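2'-deoxycytidine 5'-triphosphate deaminase (Agrobacterium tumefaciens, PDB 2R9Q) probably catalyses the hydrolytic deamination of dCTP to dUTP, a step that feeds the synthesis of thymidine nucleotides. Local coordinates at residues 57-66 with 126-134; 105-116 with 162-171. All blocks are in the same frame, centred on the assembly; numbering follows the deposited sequence.

In the fold
Both contacts fall in the N-terminal deaminase domain, and along the chain their segments alternate. Contact 2 is buried, centred about 8 Å from the centre of the chain, and zips two long strands of one antiparallel sheet together with regular backbone bonds. Contact 1, centred about 20 Å from that point, is partly buried: a loop meets the end of strand 121-127, which belongs to another sheet, and methionines, aromatic rings and turn backbones do most of the work. A second subunit touches contact 1 but not contact 2. Their centres lie about 17 Å apart, yet they join where D134 O of contact 1 probably accepts a hydrogen bond from A110 N of contact 2 (2.8 Å).

Contact 1. Residues 57-66 with 126-134; sequences SFMPGPGTRV and MTDNAQEFD
M59 reaches across to F133 while M126 reaches back to F58, and these two Met-aromatic contacts, set beside a pair of type II beta turns (G61 to T64 and T127 to A130), tie the loop 57-66 to the end of strand 121-127 in this member of the dUTPase clan. The two methionines are oriented quite differently. M59 lays its methyl over the middle of the F133 ring, with CE 3.6 Å from the ring centroid in a CH-pi contact, and SD lies over the same face. With CG trans to the backbone N (chi1 -165°) and further bends at chi2 and chi3, the thioether is folded so that the two side chains run past each other in opposite directions. F58 O meets the same ring at its edge. By contrast, M126 SD stands off above the F58 ring, 4.7 Å from the centroid, and those side chains cross at about a right angle. Here the methyl carries the packing: M126 CE presses on P60 CG at 3.3 Å and on V66 CG2 at 3.4 Å, both tighter than ordinary carbon contacts. S57, F58 and M59 also pack against V322, I325 and F324 of the second subunit. Away from this apolar cluster the turns are joined through their backbones, G61 N donating to A130 O (2.9 Å) and N129 N to T64 O (2.8 Å). R65 lies alongside D128, but its guanidinium goes to D68 in a salt bridge. The carboxylate of D128 turns instead to the start of helix 66-71, where V66 N donates to D128 OD1 over 3.0 Å, nearly straight at 168° and arriving from above the carboxylate plane.

Contact 2. Residues 105-116 with 162-171; sequences DMSASANPKSST and RLSQIRFRIG
L163 O is gripped by two donors from the far end of segment 105-116, and one of the bonds is notably short: T116 OG1 lies 2.6 Å from L163 O, in the carbonyl plane and on a lone pair, while K113 N donates to the same oxygen at 3.0 Å from a position tilted out of that plane. Because T116 gives its proton to L163, its hydroxyl oxygen can accept from water 4, which also donates to R162 O. K113 CD lies 3.4 Å from R162 O, and bends farther out, at chi3 and chi4, bring NZ to a salt bridge with D44. R162, paired with D34 as well, and Q165 also bind the D44 carboxylate, so the basic ends gather round one anion. Beyond this corner the segments form a regular antiparallel ladder, strands 106-112 and 162-170 running at 154° in a sheet of the all-beta fold of the dUTPase clan. S107 with R169, S109 with R167 and N111 with Q165 are the hydrogen-bonded pairs. On one face A108 CB touches I166 CG1 and F168 CD1, both at 3.7 Å, and I166 CG1 also lies over one side of the F168 ring, offset toward its rim; L13 and strand 42-46 pack against this apolar layer. The other face is polar: R167 donates to the carbonyl of A41 as well as to those of A277 and F297 in the C-terminal domain, where N111 reaches E278 and R169 NE forms a salt bridge with E338. The guanidinium of R169 is held from a second direction too, since NH1 donates to S109 OG (3.1 Å), a partner tilted 18° from its plane, and to water 1, which is bonded in turn to S107 OG at 2.8 Å.

Contact 1. Residues 57-66 with 126-134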
# COMPACT_ATOMS: atom_id res chain seq x y z
N SER B 57 -18.53 6.71 0.24
CA SER B 57 -19.15 7.82 0.95
C SER B 57 -19.73 8.91 0.02
O SER B 57 -19.25 9.15 -1.08
CB SER B 57 -18.10 8.46 1.88
OG SER B 57 -18.58 9.63 2.51
N PHE B 58 -20.76 9.58 0.50
CA PHE B 58 -21.52 10.54 -0.28
C PHE B 58 -22.10 11.62 0.62
O PHE B 58 -22.26 11.42 1.81
CB PHE B 58 -22.64 9.83 -1.05
CG PHE B 58 -23.63 9.11 -0.18
CD1 PHE B 58 -24.84 9.68 0.13
CD2 PHE B 58 -23.36 7.83 0.30
CE1 PHE B 58 -25.76 9.02 0.89
CE2 PHE B 58 -24.26 7.16 1.08
CZ PHE B 58 -25.48 7.76 1.39
N MET B 59 -22.40 12.76 0.03
CA MET B 59 -23.10 13.82 0.74
C MET B 59 -24.56 13.79 0.25
O MET B 59 -24.81 13.85 -0.94
CB MET B 59 -22.42 15.18 0.50
CG MET B 59 -22.85 16.30 1.48
SD MET B 59 -22.69 15.97 3.26
CE MET B 59 -20.90 15.98 3.43
N PRO B 60 -25.53 13.65 1.17
CA PRO B 60 -26.91 13.53 0.73
C PRO B 60 -27.31 14.69 -0.18
O PRO B 60 -27.82 14.47 -1.27
CB PRO B 60 -27.70 13.57 2.04
CG PRO B 60 -26.76 13.09 3.02
CD PRO B 60 -25.42 13.57 2.63
N GLY B 61 -27.05 15.90 0.29
CA GLY B 61 -27.40 17.12 -0.40
C GLY B 61 -28.79 17.62 -0.02
O GLY B 61 -29.57 16.87 0.63
N PRO B 62 -29.10 18.88 -0.42
CA PRO B 62 -30.36 19.59 -0.17
C PRO B 62 -31.60 18.88 -0.68
O PRO B 62 -31.61 18.38 -1.81
CB PRO B 62 -30.15 20.92 -0.91
CG PRO B 62 -28.70 21.09 -1.00
CD PRO B 62 -28.15 19.72 -1.16
N GLY B 63 -32.63 18.80 0.16
CA GLY B 63 -33.84 18.05 -0.15
C GLY B 63 -33.62 16.60 -0.55
O GLY B 63 -34.37 16.07 -1.37
N THR B 64 -32.61 15.95 0.03
CA THR B 64 -32.38 14.52 -0.19
C THR B 64 -32.35 13.75 1.13
O THR B 64 -31.55 14.05 2.00
CB THR B 64 -31.03 14.22 -0.91
OG1 THR B 64 -30.90 15.04 -2.09
CG2 THR B 64 -30.95 12.73 -1.29
N ARG B 65 -33.24 12.77 1.26
CA ARG B 65 -33.21 11.81 2.37
C ARG B 65 -32.05 10.84 2.20
O ARG B 65 -31.75 10.41 1.10
CB ARG B 65 -34.52 11.02 2.47
CG ARG B 65 -35.77 11.88 2.69
CD ARG B 65 -36.99 11.04 3.05
NE ARG B 65 -37.21 9.95 2.10
CZ ARG B 65 -37.79 8.77 2.39
NH1 ARG B 65 -38.23 8.50 3.63
NH2 ARG B 65 -37.93 7.86 1.44
N VAL B 66 -31.39 10.52 3.31
CA VAL B 66 -30.28 9.57 3.28
C VAL B 66 -30.73 8.22 2.68
O VAL B 66 -30.00 7.63 1.88
CB VAL B 66 -29.63 9.37 4.68
CG1 VAL B 66 -28.62 8.24 4.63
CG2 VAL B 66 -28.98 10.66 5.17
N MET B 126 -24.33 11.44 9.48
CA MET B 126 -25.10 12.16 8.47
C MET B 126 -26.59 12.31 8.82
O MET B 126 -27.19 11.48 9.51
CB MET B 126 -24.87 11.63 7.04
CG MET B 126 -24.90 10.14 6.85
SD MET B 126 -24.44 9.58 5.20
CE MET B 126 -25.74 10.19 4.18
N THR B 127 -27.12 13.46 8.38
CA THR B 127 -28.52 13.82 8.47
C THR B 127 -29.14 13.83 7.07
O THR B 127 -28.44 13.92 6.06
CB THR B 127 -28.76 15.23 9.13
OG1 THR B 127 -28.03 16.26 8.44
CG2 THR B 127 -28.43 15.26 10.54
N ASP B 128 -30.46 13.72 7.02
CA ASP B 128 -31.24 14.04 5.82
C ASP B 128 -30.92 15.47 5.39
O ASP B 128 -30.75 16.36 6.24
CB ASP B 128 -32.75 13.92 6.08
CG ASP B 128 -33.26 12.46 6.15
OD1 ASP B 128 -32.50 11.47 5.97
OD2 ASP B 128 -34.48 12.33 6.38
N ASN B 129 -30.81 15.69 4.08
CA ASN B 129 -30.55 17.01 3.51
C ASN B 129 -29.17 17.58 3.81
O ASN B 129 -28.95 18.76 3.60
CB ASN B 129 -31.63 18.02 3.94
CG ASN B 129 -33.04 17.46 3.78
OD1 ASN B 129 -33.36 16.86 2.75
ND2 ASN B 129 -33.86 17.62 4.82
N ALA B 130 -28.24 16.72 4.22
CA ALA B 130 -26.92 17.13 4.71
C ALA B 130 -25.96 17.70 3.64
O ALA B 130 -25.82 17.19 2.53
CB ALA B 130 -26.24 15.96 5.48
N GLN B 131 -25.33 18.81 4.02
CA GLN B 131 -24.32 19.49 3.21
C GLN B 131 -22.95 19.42 3.87
O GLN B 131 -21.93 19.61 3.24
CB GLN B 131 -24.72 20.94 3.00
CG GLN B 131 -25.83 21.09 1.98
CD GLN B 131 -26.45 22.47 1.99
OE1 GLN B 131 -25.73 23.47 2.03
NE2 GLN B 131 -27.78 22.53 1.95
N GLU B 132 -22.98 19.13 5.17
CA GLU B 132 -21.81 18.88 5.96
C GLU B 132 -22.10 17.67 6.84
O GLU B 132 -23.24 17.46 7.23
CB GLU B 132 -21.51 20.12 6.80
CG GLU B 132 -20.13 20.15 7.43
CD GLU B 132 -19.75 21.55 7.89
OE1 GLU B 132 -20.60 22.45 7.74
OE2 GLU B 132 -18.60 21.74 8.39
N PHE B 133 -21.07 16.88 7.12
CA PHE B 133 -21.16 15.79 8.11
C PHE B 133 -21.05 16.32 9.53
O PHE B 133 -20.59 17.44 9.77
CB PHE B 133 -20.05 14.75 7.91
CG PHE B 133 -20.19 13.94 6.68
CD1 PHE B 133 -21.39 13.27 6.39
CD2 PHE B 133 -19.14 13.80 5.80
CE1 PHE B 133 -21.52 12.48 5.25
CE2 PHE B 133 -19.26 13.02 4.67
CZ PHE B 133 -20.44 12.37 4.39
N ASP B 134 -21.53 15.50 10.47
CA ASP B 134 -21.34 15.72 11.90
C ASP B 134 -21.97 17.02 12.45
O ASP B 134 -21.70 17.41 13.59
CB ASP B 134 -19.85 15.67 12.26
CG ASP B 134 -19.19 14.32 11.96
OD1 ASP B 134 -19.87 13.28 11.90
OD2 ASP B 134 -17.96 14.29 11.81

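Contact 2. Residues 105-116 with 162-171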
# COMPACT_ATOMS: atom_id res chain seq x y z
N ASP B 105 -34.39 26.46 18.16
CA ASP B 105 -33.18 27.16 18.66
C ASP B 105 -32.00 26.23 19.03
O ASP B 105 -30.91 26.69 19.39
CB ASP B 105 -33.54 28.07 19.85
CG ASP B 105 -34.01 27.31 21.10
OD1 ASP B 105 -34.77 26.32 20.99
OD2 ASP B 105 -33.62 27.72 22.21
N MET B 106 -32.24 24.92 18.93
CA MET B 106 -31.31 23.88 19.34
C MET B 106 -30.72 23.21 18.11
O MET B 106 -31.44 22.76 17.22
CB MET B 106 -32.01 22.85 20.22
CG MET B 106 -31.08 21.84 20.89
SD MET B 106 -31.91 20.61 21.91
CE MET B 106 -32.70 21.69 23.14
N SER B 107 -29.39 23.17 18.09
CA SER B 107 -28.61 22.45 17.09
C SER B 107 -27.73 21.38 17.76
O SER B 107 -27.72 21.24 18.98
CB SER B 107 -27.74 23.43 16.29
OG SER B 107 -26.64 23.91 17.04
N ALA B 108 -27.03 20.60 16.95
CA ALA B 108 -26.05 19.67 17.49
C ALA B 108 -24.87 19.36 16.57
O ALA B 108 -24.92 19.57 15.37
CB ALA B 108 -26.74 18.39 17.98
N SER B 109 -23.77 18.92 17.17
CA SER B 109 -22.63 18.36 16.43
C SER B 109 -22.22 16.93 16.93
O SER B 109 -22.56 16.52 18.02
CB SER B 109 -21.47 19.37 16.44
OG SER B 109 -20.88 19.50 17.70
N ALA B 110 -21.48 16.19 16.10
CA ALA B 110 -21.03 14.83 16.41
C ALA B 110 -19.51 14.68 16.28
O ALA B 110 -18.86 15.38 15.49
CB ALA B 110 -21.76 13.81 15.54
N ASN B 111 -18.95 13.83 17.14
CA ASN B 111 -17.55 13.47 17.16
C ASN B 111 -17.43 12.00 17.55
O ASN B 111 -18.33 11.46 18.22
CB ASN B 111 -16.78 14.33 18.15
CG ASN B 111 -16.25 15.58 17.55
OD1 ASN B 111 -15.88 15.62 16.37
ND2 ASN B 111 -16.18 16.63 18.36
N PRO B 112 -16.37 11.32 17.10
CA PRO B 112 -16.11 9.98 17.61
C PRO B 112 -15.85 9.93 19.09
O PRO B 112 -15.30 10.85 19.64
CB PRO B 112 -14.89 9.53 16.83
CG PRO B 112 -14.27 10.79 16.33
CD PRO B 112 -15.38 11.71 16.08
N LYS B 113 -16.28 8.86 19.75
CA LYS B 113 -15.82 8.57 21.09
C LYS B 113 -14.35 8.33 21.05
O LYS B 113 -13.80 7.93 20.02
CB LYS B 113 -16.51 7.33 21.64
CG LYS B 113 -17.99 7.50 21.88
CD LYS B 113 -18.69 6.17 22.00
CE LYS B 113 -18.18 5.32 23.14
NZ LYS B 113 -18.40 6.03 24.42
N SER B 114 -13.67 8.59 22.17
CA SER B 114 -12.22 8.56 22.15
C SER B 114 -11.67 7.17 21.92
O SER B 114 -10.65 7.02 21.28
CB SER B 114 -11.62 9.22 23.38
OG SER B 114 -12.15 8.68 24.53
N SER B 115 -12.37 6.17 22.42
CA SER B 115 -12.02 4.78 22.17
C SER B 115 -12.17 4.42 20.69
O SER B 115 -11.50 3.53 20.20
CB SER B 115 -12.84 3.85 23.03
OG SER B 115 -14.21 3.92 22.69
N THR B 116 -13.04 5.14 19.97
CA THR B 116 -13.20 4.95 18.54
C THR B 116 -11.93 5.37 17.83
O THR B 116 -11.48 4.69 16.93
CB THR B 116 -14.46 5.66 17.99
OG1 THR B 116 -15.60 5.10 18.64
CG2 THR B 116 -14.65 5.48 16.46
N ARG B 162 -21.59 1.56 20.29
CA ARG B 162 -21.51 3.00 20.46
C ARG B 162 -20.16 3.45 19.96
O ARG B 162 -19.18 3.15 20.56
CB ARG B 162 -21.71 3.34 21.93
CG ARG B 162 -23.15 3.19 22.35
CD ARG B 162 -23.34 2.73 23.75
NE ARG B 162 -22.69 3.65 24.67
CZ ARG B 162 -22.84 3.67 25.99
NH1 ARG B 162 -23.64 2.84 26.61
NH2 ARG B 162 -22.17 4.57 26.70
N LEU B 163 -20.13 4.13 18.82
CA LEU B 163 -18.86 4.58 18.23
C LEU B 163 -18.73 6.10 18.26
O LEU B 163 -17.63 6.64 18.27
CB LEU B 163 -18.69 4.01 16.84
CG LEU B 163 -18.51 2.50 16.57
CD1 LEU B 163 -19.81 1.73 16.74
CD2 LEU B 163 -18.04 2.29 15.14
N SER B 164 -19.86 6.76 18.41
CA SER B 164 -19.97 8.17 18.20
C SER B 164 -20.79 8.82 19.29
O SER B 164 -21.52 8.15 19.99
CB SER B 164 -20.64 8.37 16.86
OG SER B 164 -20.57 9.70 16.46
N GLN B 165 -20.66 10.13 19.42
CA GLN B 165 -21.50 10.92 20.32
C GLN B 165 -21.93 12.28 19.76
O GLN B 165 -21.26 12.89 18.93
CB GLN B 165 -20.87 11.06 21.69
CG GLN B 165 -19.47 11.45 21.72
CD GLN B 165 -18.85 11.30 23.08
OE1 GLN B 165 -17.92 12.02 23.41
NE2 GLN B 165 -19.38 10.38 23.89
N ILE B 166 -23.10 12.72 20.22
CA ILE B 166 -23.74 13.95 19.79
C ILE B 166 -23.86 14.93 20.99
O ILE B 166 -24.32 14.57 22.07
CB ILE B 166 -25.11 13.63 19.11
CG1 ILE B 166 -25.74 14.87 18.47
CG2 ILE B 166 -26.10 13.00 20.07
CD1 ILE B 166 -27.03 14.54 17.78
N ARG B 167 -23.38 16.16 20.78
CA ARG B 167 -23.49 17.25 21.76
C ARG B 167 -24.53 18.25 21.28
O ARG B 167 -24.50 18.69 20.14
CB ARG B 167 -22.13 17.92 21.92
CG ARG B 167 -22.09 19.18 22.79
CD ARG B 167 -20.65 19.53 23.13
NE ARG B 167 -20.03 18.59 24.09
CZ ARG B 167 -18.80 18.70 24.57
NH1 ARG B 167 -18.02 19.68 24.17
NH2 ARG B 167 -18.34 17.81 25.44
N PHE B 168 -25.47 18.59 22.15
CA PHE B 168 -26.55 19.56 21.85
C PHE B 168 -26.26 20.92 22.43
O PHE B 168 -25.68 21.02 23.50
CB PHE B 168 -27.89 19.07 22.39
CG PHE B 168 -28.25 17.69 21.95
CD1 PHE B 168 -28.99 17.49 20.81
CD2 PHE B 168 -27.83 16.59 22.67
CE1 PHE B 168 -29.30 16.23 20.40
CE2 PHE B 168 -28.15 15.33 22.27
CZ PHE B 168 -28.88 15.14 21.13
N ARG B 169 -26.66 21.96 21.71
CA ARG B 169 -26.43 23.34 22.16
C ARG B 169 -27.48 24.38 21.71
O ARG B 169 -28.17 24.20 20.70
CB ARG B 169 -25.04 23.77 21.69
CG ARG B 169 -24.87 23.75 20.19
CD ARG B 169 -23.54 24.33 19.78
NE ARG B 169 -22.38 23.66 20.37
CZ ARG B 169 -21.92 22.47 20.01
NH1 ARG B 169 -22.53 21.72 19.10
NH2 ARG B 169 -20.83 22.00 20.60
N ILE B 170 -27.61 25.46 22.48
CA ILE B 170 -28.37 26.65 22.05
C ILE B 170 -27.38 27.78 21.86
O ILE B 170 -26.69 28.16 22.79
CB ILE B 170 -29.52 27.02 23.01
CG1 ILE B 170 -30.50 25.82 23.13
CG2 ILE B 170 -30.29 28.27 22.49
CD1 ILE B 170 -31.08 25.61 24.51
N GLY B 171 -27.29 28.28 20.63
CA GLY B 171 -26.23 29.19 20.21
C GLY B 171 -24.85 28.55 20.19
O GLY B 171 -24.71 27.33 20.10
O HOH W 1 -24.16 22.62 16.75
O HOH W 2 -16.15 12.84 21.40
O HOH W 3 -14.92 10.40 24.17
O HOH W 4 -16.01 2.97 20.74